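PDB 6T2N: glycoside hydrolase family 16 protein from Akkermansia muciniphila, which probably acts as an endo-acting O-glycanase, cleaving internal beta-galactosidic linkages in mucin O-glycans and so starting the breakdown of mucin in the human gut. Local coordinates for residues A[81-86]-A[128-133]; A[153-158]-A[290-295]; A[158-163]-A[273-278]; A[185-190]-A[278-283]; A[191-196]-A[218-223]. All blocks are in the same frame, centred on the assembly; numbering follows the deposited sequence.

Contact 1 (A[81-86]-A[128-133]); sequences GSQQTY and MPYTSG
Thr85 and Tyr86 run parallel to Thr131 and Ser132 as two bridged pairs, the first with its CA atoms 4.9 Å apart. The bridges join the short strand 85-86 to strand 127-136 in the mixed sheet of the GH16 jelly-roll sandwich. Ser132 N donates to Thr85 O at 3.1 Å. Thr85 N donates to Tyr130 O, an atom whose place is less sure. Earlier on strand 127-136, Met128 packs along the chain from Ser82 to Gln84. Its chain is bent at chi2 and chi3, which brings SD and CE over the backbone there. CE lies 3.5 Å from Gln84 O, and SD is 3.9 Å from Gln83 C. Nearer its root, Met128 CB meets Thr85 CB at 3.9 Å, the side chains crossing obliquely. With an alanine here, CG, SD and CE would be gone, and the loop from Ser82 to Gln84 would probably lose the methionine it rests on and be freer to shift. Tyr130 turns its ring edge to Gln83 O, which lies in the ring plane 3.7 Å from CD2. Tyr86 meets the strand edge-on, with CD1 3.8 Å from Ser132 O. The polar ends look elsewhere: Gln84 OE1 to Val275 N, Tyr130 OH to Pro284 O, and Ser132 OG to Thr104 and Ser273. Backbone bonds and apolar packing join the two segments, while their polar side chains tie both to neighbouring strands and loops.

Contact 2 (A[153-158]-A[290-295]); sequences KVPKTK and YPVKFL
Lys153 and Leu295 form an antiparallel hydrogen-bonded pair in the GH16 jelly-roll sandwich, where strand 146-153 ends beside strand 292-302. Lys153 N donates to Leu295 O at 2.9 Å, and Leu295 N returns a bond to Lys153 O at 3.2 Å. Further along strand 292-302 lies Asp297, which binds the calcium ion with Glu59 and Gly98. The side chain of Leu295 is about 9 Å from that ion. Beyond the pair the chain 154-158 leaves the sheet, and side chains carry the contact. Phe294 has CG anti to its own N (chi1 -178°), which sets the ring beside Val154. The two side chains point the same way, with Val154 CG1 3.5 Å from Phe294 CE1. The ring also turns its edge to Lys153 O. Pro155 CD rests 3.9 Å from Phe294 CB. Pro162 of strand 160-168 touches Val154, Pro155 and Phe294. Lys293 points away and forms a salt bridge with Glu96. Thr157 CG2 reaches Val292 CG2 at 3.8 Å and also touches the ring of Tyr290 near CZ. Tyr290 precedes a cis peptide bond to Pro291, and its ring packs edge-to-face with that of Tyr130. At the far end Tyr290 OH donates to Lys158 O at 2.7 Å; the acceptor lies in the plane of the phenol ring, and the hydroxyl is tilted 32° from the carbonyl plane.

Contact 3 (A[158-163]-A[273-278]); sequences KGIWPA and SAVGGT
Ile160, Trp161 and Pro162 pair antiparallel with Val275, Ala274 and Ser273, the strand axes 4.4 Å apart at their closest and their directions 153° apart. Trp161 and Ala274 are the hydrogen-bonded pair. Trp161 N donates to Ala274 O at 3.0 Å, and Ala274 N to Trp161 O at 2.9 Å. Gly276 N adds a bond to Gly159 O just past the strand ends. On one face of the sheet, Trp161 CB meets Ala274 CB at 4.1 Å. A chi1 of -170° lays the indole along the chain at Gly276 and Gly277. It presents its benzene edge: Gly276 O lies near the ring plane beside CE3, and Gly277 CA is 3.8 Å from CZ3. A side chain on Gly277 would run into CZ3. Trp161 also touches Glu184, the last glutamate of a sequence matching the GH16 signature ExDxxE. On the other face, Ile160 brings CD1 to 3.5 Å from Ala274 O and 4.1 Å from Ser273 CB. This face looks into the sandwich: Ile160 touches Val292, while Pro162 and Ser273 touch Phe294 of the opposing sheet. The chemistry thus differs by face. One is mostly apolar packing between the sheets. The other carries an indole set edge-on to the carbonyl of Gly276 and in touch with Glu184, so Trp161 probably borders the active-site cleft.

Contact 4 (A[185-190]-A[278-283]); sequences NISQQP and TWCEKA
Ile186 and Cys280 make the closest apolar approach, with Ile186 CG2 3.7 Å from Cys280 SG. A chi1 of -162° turns the sulfur away from the backbone N of Cys280 and carries it to the isoleucine branch and to Ser187. Gln188 comes next. Its amide meets Trp279, while its CB lies against Glu281. NE2 sits at the edge of the Trp279 ring, 3.7 Å from CD1. The side chains cross at about a right angle, yet amide and ring planes are only 20° apart. Gln188 and Glu281 slide past each other in opposite directions, amide and carboxylate nearly parallel at 19°. Gln188 CB is 3.5 Å from Glu281 OE2. Losing the Glu281 carboxylate to an alanine is likely to leave Gln188 without the group it lies along, and freer to turn. No hydrogen bond links the two segments directly. What positions them lies one shell out. Ser187 OG is hydrogen-bonded to Gly159 N, just ahead of strand 160-168. Cys280 rests on Trp161, and Glu281 lies against Lys158. Ala283 N is held by Gln83 OE1, and Lys282 NZ by Gly81 O. The arrangement is surface packing of two connecting loops, one after strand 183-184 and one after strand 267-275. Van der Waals contact joins them, and several of their polar groups bond to other parts of the chain, so the fit between the loops probably depends on how residues 81-83 and 157-161 hold each of them.

Contact 5 (A[191-196]-A[218-223]); sequences DVVYST and ENLSDD
Asp191 uses its carboxylate to take up backbone N-H groups of Asn219 and Leu220, a side-chain-to-backbone contact at the start of strand 192-198. Leu220 N donates to OD1 of Asp191 at 3.2 Å, with 155° at the hydrogen. The donor comes from above the carboxylate plane, 50° out of it. Asn219 N adds a weak bond to Asp191 OD2, also at 3.2 Å. One carboxylate thus meets two successive N-H groups of the loop. The loop 218-223 joins strand 211-216 to strand 225-231, which belong to the two different sheets of the GH16 jelly-roll sandwich. Its apolar residue Leu220 is buried and points toward strand 192-198. There Leu220 CD2 meets Val193 CG2 at 3.8 Å, the side chains crossing at about a right angle. Both residues touch Tyr227 of the opposite sheet, and Val193 also touches Val240. The backbone of Asp191 bonds with Ile217, and that of Val193 with Val215, so the strand is paired right up to the loop. Glu218 is exposed, and its first side-chain bond points away. Its OE2 is 5.3 Å from Asp191 OD2, and these like charges are likely to repel mildly, while the two N-H groups would offset part of the charge on Asp191.

Overall arrangement
All five contacts belong to the GH16 fold, a two-sheet sandwich. Contact 1 closes first along the chain. Contact 2 then encloses the rest: contacts 3 and 4 cross within it, and contact 5 is nested in both. Contacts 3 and 4 are nearest, centres 6 Å apart, and share Thr278. Contacts 2 and 3 share Lys158. Strands 127-136 and 267-275 are neighbours, which puts contacts 1 and 3 in the same mixed sheet, centres 9 Å apart. Contact 2 lies in the other, antiparallel sheet. Contacts 1 and 5 are farthest, 22 Å between centres. Pieces distant in sequence are thus joined into a continuous region spanning both sheets.

Contact 1 (A[81-86]-A[128-133])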
# COMPACT_ATOMS: atom_id res chain seq x y z
N GLY A 81 -4.56 0.82 17.30
CA GLY A 81 -5.70 1.75 17.33
C GLY A 81 -6.77 1.41 16.31
O GLY A 81 -7.88 1.94 16.42
N SER A 82 -6.49 0.51 15.36
CA SER A 82 -7.41 0.05 14.30
C SER A 82 -8.63 -0.63 14.91
O SER A 82 -8.55 -1.09 16.06
CB SER A 82 -6.69 -0.89 13.41
OG SER A 82 -6.60 -2.19 14.00
N GLN A 83 -9.73 -0.67 14.17
CA GLN A 83 -11.04 -1.17 14.64
C GLN A 83 -11.51 -2.33 13.77
O GLN A 83 -12.64 -2.81 14.04
CB GLN A 83 -12.12 -0.10 14.54
CG GLN A 83 -12.05 1.01 15.57
CD GLN A 83 -12.78 2.24 15.09
OE1 GLN A 83 -12.55 2.74 14.02
NE2 GLN A 83 -13.70 2.75 15.86
N GLN A 84 -10.76 -2.72 12.74
CA GLN A 84 -11.21 -3.75 11.77
C GLN A 84 -10.36 -5.02 11.86
O GLN A 84 -9.19 -4.92 12.27
CB GLN A 84 -11.17 -3.22 10.34
CG GLN A 84 -9.84 -3.50 9.63
CD GLN A 84 -8.72 -2.59 10.07
OE1 GLN A 84 -8.90 -1.62 10.84
NE2 GLN A 84 -7.53 -2.88 9.55
N THR A 85 -10.97 -6.15 11.45
CA THR A 85 -10.33 -7.46 11.11
C THR A 85 -10.53 -7.72 9.61
O THR A 85 -11.51 -7.23 9.05
CB THR A 85 -10.84 -8.61 11.98
OG1 THR A 85 -9.98 -9.72 11.78
CG2 THR A 85 -12.24 -9.02 11.65
N TYR A 86 -9.59 -8.42 8.98
CA TYR A 86 -9.44 -8.51 7.50
C TYR A 86 -9.92 -9.88 7.00
O TYR A 86 -9.48 -10.90 7.58
CB TYR A 86 -7.96 -8.29 7.13
CG TYR A 86 -7.50 -6.85 7.02
CD1 TYR A 86 -8.29 -5.87 6.47
CD2 TYR A 86 -6.20 -6.52 7.36
CE1 TYR A 86 -7.85 -4.57 6.36
CE2 TYR A 86 -5.74 -5.23 7.26
CZ TYR A 86 -6.57 -4.24 6.76
OH TYR A 86 -6.11 -2.95 6.67
N MET A 128 -13.24 -8.06 16.55
CA MET A 128 -13.17 -6.64 16.12
C MET A 128 -14.58 -6.24 15.73
O MET A 128 -15.29 -7.10 15.23
CB MET A 128 -12.22 -6.51 14.93
CG MET A 128 -10.74 -6.46 15.34
SD MET A 128 -10.38 -5.00 16.32
CE MET A 128 -8.75 -4.63 15.70
N PRO A 129 -15.06 -4.98 15.95
CA PRO A 129 -16.25 -4.51 15.23
C PRO A 129 -15.66 -4.40 13.82
O PRO A 129 -14.44 -4.52 13.73
CB PRO A 129 -16.58 -3.18 15.93
CG PRO A 129 -15.26 -2.68 16.45
CD PRO A 129 -14.43 -3.91 16.75
N TYR A 130 -16.38 -4.08 12.76
CA TYR A 130 -15.63 -3.72 11.46
C TYR A 130 -14.67 -4.78 10.83
O TYR A 130 -13.64 -5.17 11.34
CB TYR A 130 -14.68 -2.50 11.48
CG TYR A 130 -15.40 -1.19 11.69
CD1 TYR A 130 -16.23 -0.61 10.68
CD2 TYR A 130 -15.49 -0.68 12.96
CE1 TYR A 130 -17.06 0.50 10.93
CE2 TYR A 130 -16.33 0.42 13.23
CZ TYR A 130 -17.11 1.01 12.21
OH TYR A 130 -17.87 2.08 12.58
N THR A 131 -15.17 -5.29 9.65
CA THR A 131 -14.47 -6.20 8.72
C THR A 131 -14.10 -5.32 7.54
O THR A 131 -14.78 -4.31 7.33
CB THR A 131 -15.38 -7.39 8.36
OG1 THR A 131 -16.61 -6.86 7.89
CG2 THR A 131 -15.72 -8.26 9.55
N SER A 132 -13.02 -5.63 6.87
CA SER A 132 -12.69 -4.94 5.60
C SER A 132 -11.84 -5.91 4.80
O SER A 132 -11.65 -7.07 5.30
CB SER A 132 -12.03 -3.59 5.88
OG SER A 132 -11.89 -2.83 4.68
N GLY A 133 -11.29 -5.43 3.67
CA GLY A 133 -10.36 -6.22 2.81
C GLY A 133 -8.97 -5.61 2.64
O GLY A 133 -8.82 -4.39 2.62

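Contact 2 (A[153-158]-A[290-295])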
# COMPACT_ATOMS: atom_id res chain seq x y z
N LYS A 153 -10.84 5.00 -6.82
CA LYS A 153 -11.80 5.89 -6.13
C LYS A 153 -11.81 5.52 -4.65
O LYS A 153 -11.78 4.34 -4.34
CB LYS A 153 -13.21 5.72 -6.68
CG LYS A 153 -14.05 6.97 -6.50
CD LYS A 153 -15.41 6.97 -7.18
CE LYS A 153 -16.49 6.92 -6.12
NZ LYS A 153 -17.84 6.98 -6.72
N VAL A 154 -11.81 6.50 -3.76
CA VAL A 154 -11.67 6.23 -2.30
C VAL A 154 -13.00 6.49 -1.64
O VAL A 154 -13.78 7.36 -2.06
CB VAL A 154 -10.55 7.01 -1.57
CG1 VAL A 154 -9.16 6.57 -2.02
CG2 VAL A 154 -10.69 8.54 -1.63
N PRO A 155 -13.28 5.71 -0.56
CA PRO A 155 -14.52 5.85 0.19
C PRO A 155 -14.43 7.19 0.91
O PRO A 155 -13.38 7.71 0.93
CB PRO A 155 -14.47 4.66 1.15
CG PRO A 155 -12.98 4.44 1.35
CD PRO A 155 -12.40 4.65 -0.03
N LYS A 156 -15.51 7.68 1.48
CA LYS A 156 -15.47 8.87 2.37
C LYS A 156 -16.54 8.67 3.45
O LYS A 156 -17.75 8.73 3.10
CB LYS A 156 -15.67 10.16 1.58
CG LYS A 156 -15.98 11.39 2.43
CD LYS A 156 -16.19 12.65 1.65
CE LYS A 156 -15.89 13.86 2.50
NZ LYS A 156 -16.65 15.05 2.05
N THR A 157 -16.07 8.45 4.68
CA THR A 157 -16.84 8.32 5.95
C THR A 157 -15.85 8.43 7.12
O THR A 157 -14.61 8.33 6.90
CB THR A 157 -17.65 7.02 5.91
OG1 THR A 157 -18.80 7.10 6.76
CG2 THR A 157 -16.82 5.82 6.31
N LYS A 158 -16.35 8.66 8.32
CA LYS A 158 -15.55 8.74 9.58
C LYS A 158 -14.81 7.42 9.80
O LYS A 158 -15.42 6.36 9.88
CB LYS A 158 -16.47 9.09 10.76
CG LYS A 158 -15.83 9.73 11.98
CD LYS A 158 -16.82 10.57 12.77
CE LYS A 158 -16.25 11.14 14.05
NZ LYS A 158 -15.51 10.14 14.86
N TYR A 290 -21.50 3.20 7.21
CA TYR A 290 -20.98 1.92 6.66
C TYR A 290 -22.18 1.11 6.19
O TYR A 290 -23.23 1.21 6.78
CB TYR A 290 -20.12 1.19 7.70
CG TYR A 290 -18.81 1.89 8.00
CD1 TYR A 290 -18.77 3.03 8.79
CD2 TYR A 290 -17.62 1.41 7.52
CE1 TYR A 290 -17.59 3.70 9.05
CE2 TYR A 290 -16.43 2.08 7.75
CZ TYR A 290 -16.40 3.24 8.51
OH TYR A 290 -15.20 3.87 8.74
N PRO A 291 -22.09 0.29 5.12
CA PRO A 291 -20.83 -0.07 4.48
C PRO A 291 -20.24 1.01 3.57
O PRO A 291 -20.87 1.98 3.23
CB PRO A 291 -21.20 -1.29 3.60
CG PRO A 291 -22.52 -1.72 4.13
CD PRO A 291 -23.19 -0.41 4.47
N VAL A 292 -19.02 0.78 3.16
CA VAL A 292 -18.27 1.75 2.33
C VAL A 292 -17.37 0.88 1.47
O VAL A 292 -17.09 -0.29 1.93
CB VAL A 292 -17.65 2.73 3.34
CG1 VAL A 292 -16.18 2.96 3.16
CG2 VAL A 292 -18.44 4.01 3.35
N LYS A 293 -17.05 1.36 0.26
CA LYS A 293 -16.21 0.65 -0.75
C LYS A 293 -14.93 1.43 -1.17
O LYS A 293 -14.95 2.64 -1.34
CB LYS A 293 -17.08 0.40 -1.99
CG LYS A 293 -18.24 -0.55 -1.79
CD LYS A 293 -19.02 -0.83 -3.08
CE LYS A 293 -20.40 -1.39 -2.80
NZ LYS A 293 -21.12 -1.76 -4.05
N PHE A 294 -13.86 0.71 -1.44
CA PHE A 294 -12.61 1.25 -2.04
C PHE A 294 -12.51 0.51 -3.37
O PHE A 294 -12.50 -0.77 -3.32
CB PHE A 294 -11.40 1.03 -1.12
CG PHE A 294 -10.04 1.55 -1.53
CD1 PHE A 294 -9.88 2.66 -2.33
CD2 PHE A 294 -8.90 1.01 -0.97
CE1 PHE A 294 -8.63 3.19 -2.62
CE2 PHE A 294 -7.65 1.53 -1.25
CZ PHE A 294 -7.52 2.60 -2.11
N LEU A 295 -12.52 1.27 -4.48
CA LEU A 295 -12.52 0.70 -5.84
C LEU A 295 -11.15 0.92 -6.47
O LEU A 295 -10.72 2.10 -6.54
CB LEU A 295 -13.61 1.41 -6.65
CG LEU A 295 -15.00 1.31 -6.02
CD1 LEU A 295 -16.03 1.98 -6.88
CD2 LEU A 295 -15.37 -0.15 -5.77

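Contact 3 (A[158-163]-A[273-278])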
# COMPACT_ATOMS: atom_id res chain seq x y z
N LYS A 158 -16.35 8.66 8.32
CA LYS A 158 -15.55 8.74 9.58
C LYS A 158 -14.81 7.42 9.80
O LYS A 158 -15.42 6.36 9.88
CB LYS A 158 -16.47 9.09 10.76
CG LYS A 158 -15.83 9.73 11.98
CD LYS A 158 -16.82 10.57 12.77
CE LYS A 158 -16.25 11.14 14.05
NZ LYS A 158 -15.51 10.14 14.86
N GLY A 159 -13.49 7.49 9.81
CA GLY A 159 -12.59 6.45 10.35
C GLY A 159 -11.99 5.58 9.26
O GLY A 159 -11.05 4.81 9.57
N ILE A 160 -12.51 5.69 8.03
CA ILE A 160 -11.96 4.92 6.88
C ILE A 160 -10.52 5.38 6.59
O ILE A 160 -10.21 6.59 6.68
CB ILE A 160 -12.88 5.01 5.65
CG1 ILE A 160 -12.63 3.81 4.74
CG2 ILE A 160 -12.77 6.32 4.91
CD1 ILE A 160 -12.90 2.51 5.46
N TRP A 161 -9.67 4.42 6.23
CA TRP A 161 -8.24 4.63 5.93
C TRP A 161 -7.88 3.77 4.73
O TRP A 161 -7.39 2.65 4.84
CB TRP A 161 -7.42 4.31 7.17
CG TRP A 161 -5.97 4.68 7.14
CD1 TRP A 161 -5.17 4.96 6.08
CD2 TRP A 161 -5.13 4.66 8.29
NE1 TRP A 161 -3.89 5.16 6.49
CE2 TRP A 161 -3.84 4.99 7.85
CE3 TRP A 161 -5.37 4.43 9.66
CZ2 TRP A 161 -2.78 5.08 8.75
CZ3 TRP A 161 -4.32 4.53 10.55
CH2 TRP A 161 -3.03 4.84 10.09
N PRO A 162 -8.13 4.29 3.52
CA PRO A 162 -7.71 3.61 2.31
C PRO A 162 -6.22 3.89 2.15
O PRO A 162 -5.77 4.99 2.50
CB PRO A 162 -8.56 4.24 1.20
CG PRO A 162 -9.07 5.58 1.77
CD PRO A 162 -8.83 5.55 3.26
N ALA A 163 -5.51 2.93 1.59
CA ALA A 163 -4.06 2.99 1.40
C ALA A 163 -3.67 2.15 0.19
O ALA A 163 -4.19 1.05 0.04
CB ALA A 163 -3.38 2.50 2.64
N SER A 273 -8.31 -1.14 2.97
CA SER A 273 -9.01 -0.13 3.80
C SER A 273 -8.91 -0.59 5.25
O SER A 273 -9.49 -1.64 5.60
CB SER A 273 -10.42 0.04 3.39
OG SER A 273 -10.50 0.63 2.11
N ALA A 274 -8.20 0.17 6.06
CA ALA A 274 -8.26 0.03 7.52
C ALA A 274 -9.39 0.91 8.05
O ALA A 274 -10.00 1.61 7.25
CB ALA A 274 -6.95 0.39 8.15
N VAL A 275 -9.65 0.78 9.35
CA VAL A 275 -10.67 1.56 10.11
C VAL A 275 -9.93 2.03 11.36
O VAL A 275 -9.13 1.23 11.91
CB VAL A 275 -11.92 0.71 10.40
CG1 VAL A 275 -13.01 1.52 11.06
CG2 VAL A 275 -12.49 0.11 9.14
N GLY A 276 -10.13 3.28 11.74
CA GLY A 276 -9.46 3.85 12.93
C GLY A 276 -7.96 3.79 12.75
O GLY A 276 -7.49 3.94 11.64
N GLY A 277 -7.22 3.57 13.82
CA GLY A 277 -5.83 4.05 13.96
C GLY A 277 -5.68 5.00 15.16
O GLY A 277 -6.67 5.72 15.50
N THR A 278 -4.51 4.97 15.80
CA THR A 278 -4.13 5.89 16.92
C THR A 278 -4.23 7.34 16.41
O THR A 278 -4.61 8.26 17.17
CB THR A 278 -2.73 5.52 17.45
OG1 THR A 278 -1.91 5.44 16.28
CG2 THR A 278 -2.65 4.20 18.20

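Contact 4 (A[185-190]-A[278-283])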
# COMPACT_ATOMS: atom_id res chain seq x y z
N ASN A 185 -5.14 8.35 3.14
CA ASN A 185 -6.18 9.40 3.24
C ASN A 185 -6.77 9.24 4.62
O ASN A 185 -6.86 8.07 4.98
CB ASN A 185 -7.22 9.20 2.13
CG ASN A 185 -8.38 10.17 2.17
OD1 ASN A 185 -8.21 11.38 2.00
ND2 ASN A 185 -9.56 9.63 2.38
N ILE A 186 -7.15 10.29 5.35
CA ILE A 186 -7.91 10.00 6.61
C ILE A 186 -9.14 10.90 6.74
O ILE A 186 -9.07 12.07 6.29
CB ILE A 186 -6.97 10.06 7.83
CG1 ILE A 186 -6.25 11.41 7.93
CG2 ILE A 186 -5.97 8.89 7.83
CD1 ILE A 186 -5.67 11.68 9.31
N SER A 187 -10.23 10.36 7.32
CA SER A 187 -11.58 10.97 7.47
C SER A 187 -11.58 12.48 7.71
O SER A 187 -12.39 13.18 7.07
CB SER A 187 -12.27 10.35 8.61
OG SER A 187 -11.94 9.00 8.68
N GLN A 188 -10.84 12.94 8.73
CA GLN A 188 -10.68 14.37 9.08
C GLN A 188 -9.49 14.80 8.24
O GLN A 188 -8.44 14.21 8.45
CB GLN A 188 -10.60 14.50 10.62
CG GLN A 188 -9.25 14.27 11.29
CD GLN A 188 -8.68 12.88 11.18
OE1 GLN A 188 -9.13 12.05 10.39
NE2 GLN A 188 -7.64 12.60 11.96
N GLN A 189 -9.67 15.63 7.21
CA GLN A 189 -8.74 15.78 6.04
C GLN A 189 -9.02 14.74 4.95
O GLN A 189 -8.10 14.04 4.51
CB GLN A 189 -7.26 15.66 6.43
CG GLN A 189 -6.80 16.73 7.41
CD GLN A 189 -5.32 16.67 7.67
OE1 GLN A 189 -4.78 15.73 8.29
NE2 GLN A 189 -4.68 17.72 7.22
N PRO A 190 -10.26 14.65 4.41
CA PRO A 190 -10.59 13.68 3.37
C PRO A 190 -10.27 14.08 1.92
O PRO A 190 -10.35 13.20 1.08
CB PRO A 190 -12.12 13.58 3.47
CG PRO A 190 -12.55 14.95 3.93
CD PRO A 190 -11.42 15.49 4.78
N THR A 278 -4.51 4.97 15.80
CA THR A 278 -4.13 5.89 16.92
C THR A 278 -4.23 7.34 16.41
O THR A 278 -4.61 8.26 17.17
CB THR A 278 -2.73 5.52 17.45
OG1 THR A 278 -1.91 5.44 16.28
CG2 THR A 278 -2.65 4.20 18.20
N TRP A 279 -3.91 7.56 15.14
CA TRP A 279 -4.34 8.80 14.45
C TRP A 279 -5.12 8.41 13.21
O TRP A 279 -4.56 7.77 12.31
CB TRP A 279 -3.24 9.82 14.15
CG TRP A 279 -3.69 11.18 14.61
CD1 TRP A 279 -4.58 12.01 13.98
CD2 TRP A 279 -3.39 11.78 15.88
NE1 TRP A 279 -4.80 13.12 14.74
CE2 TRP A 279 -4.09 13.01 15.92
CE3 TRP A 279 -2.57 11.42 16.96
CZ2 TRP A 279 -4.00 13.88 17.01
CZ3 TRP A 279 -2.50 12.28 18.03
CH2 TRP A 279 -3.20 13.49 18.06
N CYS A 280 -6.39 8.74 13.35
CA CYS A 280 -7.52 8.64 12.42
C CYS A 280 -8.71 8.68 13.38
O CYS A 280 -8.77 7.81 14.27
CB CYS A 280 -7.48 7.39 11.52
SG CYS A 280 -8.54 7.50 10.03
N GLU A 281 -9.53 9.71 13.35
CA GLU A 281 -10.94 9.52 13.75
C GLU A 281 -11.26 8.02 13.85
O GLU A 281 -11.01 7.23 12.91
CB GLU A 281 -11.87 10.18 12.72
CG GLU A 281 -12.26 11.60 13.08
CD GLU A 281 -13.12 12.23 12.01
OE1 GLU A 281 -13.37 11.57 10.99
OE2 GLU A 281 -13.53 13.39 12.20
N LYS A 282 -11.87 7.60 14.93
CA LYS A 282 -12.35 6.21 14.99
C LYS A 282 -13.75 6.18 14.35
O LYS A 282 -14.44 7.19 14.36
CB LYS A 282 -12.12 5.71 16.43
CG LYS A 282 -10.67 5.94 16.90
CD LYS A 282 -9.81 4.70 17.08
CE LYS A 282 -10.41 3.78 18.15
NZ LYS A 282 -9.64 2.53 18.41
N ALA A 283 -14.09 5.11 13.66
CA ALA A 283 -15.41 4.91 13.06
C ALA A 283 -16.49 4.82 14.16
O ALA A 283 -16.21 4.46 15.28
CB ALA A 283 -15.32 3.66 12.24

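Contact 5 (A[191-196]-A[218-223])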
# COMPACT_ATOMS: atom_id res chain seq x y z
N ASP A 191 -9.96 15.36 1.68
CA ASP A 191 -9.48 15.87 0.35
C ASP A 191 -7.93 15.85 0.28
O ASP A 191 -7.37 16.21 -0.77
CB ASP A 191 -10.06 17.26 0.07
CG ASP A 191 -11.54 17.24 -0.31
OD1 ASP A 191 -12.03 16.13 -0.57
OD2 ASP A 191 -12.18 18.35 -0.34
N VAL A 192 -7.25 15.44 1.35
CA VAL A 192 -5.77 15.41 1.38
C VAL A 192 -5.29 13.99 1.12
O VAL A 192 -5.70 13.05 1.90
CB VAL A 192 -5.21 15.92 2.72
CG1 VAL A 192 -3.69 15.84 2.74
CG2 VAL A 192 -5.68 17.33 3.05
N VAL A 193 -4.40 13.89 0.13
CA VAL A 193 -3.52 12.73 -0.21
C VAL A 193 -2.15 12.92 0.46
O VAL A 193 -1.46 13.94 0.11
CB VAL A 193 -3.30 12.61 -1.73
CG1 VAL A 193 -2.41 11.43 -2.08
CG2 VAL A 193 -4.60 12.51 -2.52
N TYR A 194 -1.77 11.95 1.30
CA TYR A 194 -0.42 11.74 1.88
C TYR A 194 0.33 10.68 1.09
O TYR A 194 -0.17 9.57 1.01
CB TYR A 194 -0.54 11.21 3.31
CG TYR A 194 -1.03 12.23 4.29
CD1 TYR A 194 -2.39 12.45 4.48
CD2 TYR A 194 -0.14 13.00 5.03
CE1 TYR A 194 -2.86 13.42 5.36
CE2 TYR A 194 -0.59 13.97 5.91
CZ TYR A 194 -1.95 14.19 6.09
OH TYR A 194 -2.39 15.15 6.97
N SER A 195 1.51 10.99 0.56
CA SER A 195 2.53 10.03 0.07
C SER A 195 3.81 10.22 0.88
O SER A 195 4.10 11.38 1.30
CB SER A 195 2.76 10.19 -1.38
OG SER A 195 1.56 10.65 -2.00
N THR A 196 4.46 9.11 1.23
CA THR A 196 5.27 9.02 2.47
C THR A 196 6.23 7.84 2.32
O THR A 196 5.81 6.82 1.78
CB THR A 196 4.38 9.06 3.73
OG1 THR A 196 3.69 10.30 3.87
CG2 THR A 196 5.14 8.95 5.03
N GLU A 218 -9.77 18.68 -4.29
CA GLU A 218 -11.11 19.06 -3.77
C GLU A 218 -12.16 18.04 -4.24
O GLU A 218 -12.13 17.68 -5.42
CB GLU A 218 -11.44 20.49 -4.17
CG GLU A 218 -11.59 21.42 -2.99
CD GLU A 218 -12.45 22.59 -3.42
OE1 GLU A 218 -12.05 23.31 -4.37
OE2 GLU A 218 -13.56 22.73 -2.89
N ASN A 219 -13.01 17.58 -3.32
CA ASN A 219 -13.90 16.39 -3.47
C ASN A 219 -13.14 15.22 -4.13
O ASN A 219 -13.37 14.92 -5.31
CB ASN A 219 -15.17 16.80 -4.22
CG ASN A 219 -15.70 18.17 -3.82
OD1 ASN A 219 -15.53 19.13 -4.56
ND2 ASN A 219 -16.34 18.26 -2.67
N LEU A 220 -12.25 14.58 -3.40
CA LEU A 220 -11.29 13.58 -3.94
C LEU A 220 -12.01 12.23 -4.04
O LEU A 220 -11.52 11.27 -4.74
CB LEU A 220 -10.09 13.56 -2.98
CG LEU A 220 -9.20 12.33 -2.99
CD1 LEU A 220 -8.35 12.30 -4.25
CD2 LEU A 220 -8.34 12.29 -1.74
N SER A 221 -13.11 12.15 -3.31
CA SER A 221 -13.96 10.94 -3.23
C SER A 221 -14.89 10.90 -4.44
O SER A 221 -15.33 9.81 -4.77
CB SER A 221 -14.72 10.91 -1.95
OG SER A 221 -15.42 12.13 -1.80
N ASP A 222 -15.15 12.02 -5.11
CA ASP A 222 -16.05 11.99 -6.30
C ASP A 222 -15.47 11.09 -7.40
O ASP A 222 -16.08 10.02 -7.66
CB ASP A 222 -16.38 13.38 -6.86
CG ASP A 222 -17.13 14.29 -5.90
OD1 ASP A 222 -17.28 13.92 -4.69
OD2 ASP A 222 -17.54 15.38 -6.35
N ASP A 223 -14.33 11.45 -8.00
CA ASP A 223 -13.76 10.69 -9.15
C ASP A 223 -12.60 9.79 -8.74
O ASP A 223 -12.05 9.90 -7.61
CB ASP A 223 -13.25 11.58 -10.27
CG ASP A 223 -14.31 12.52 -10.78
OD1 ASP A 223 -15.45 12.09 -11.02
OD2 ASP A 223 -13.98 13.68 -10.91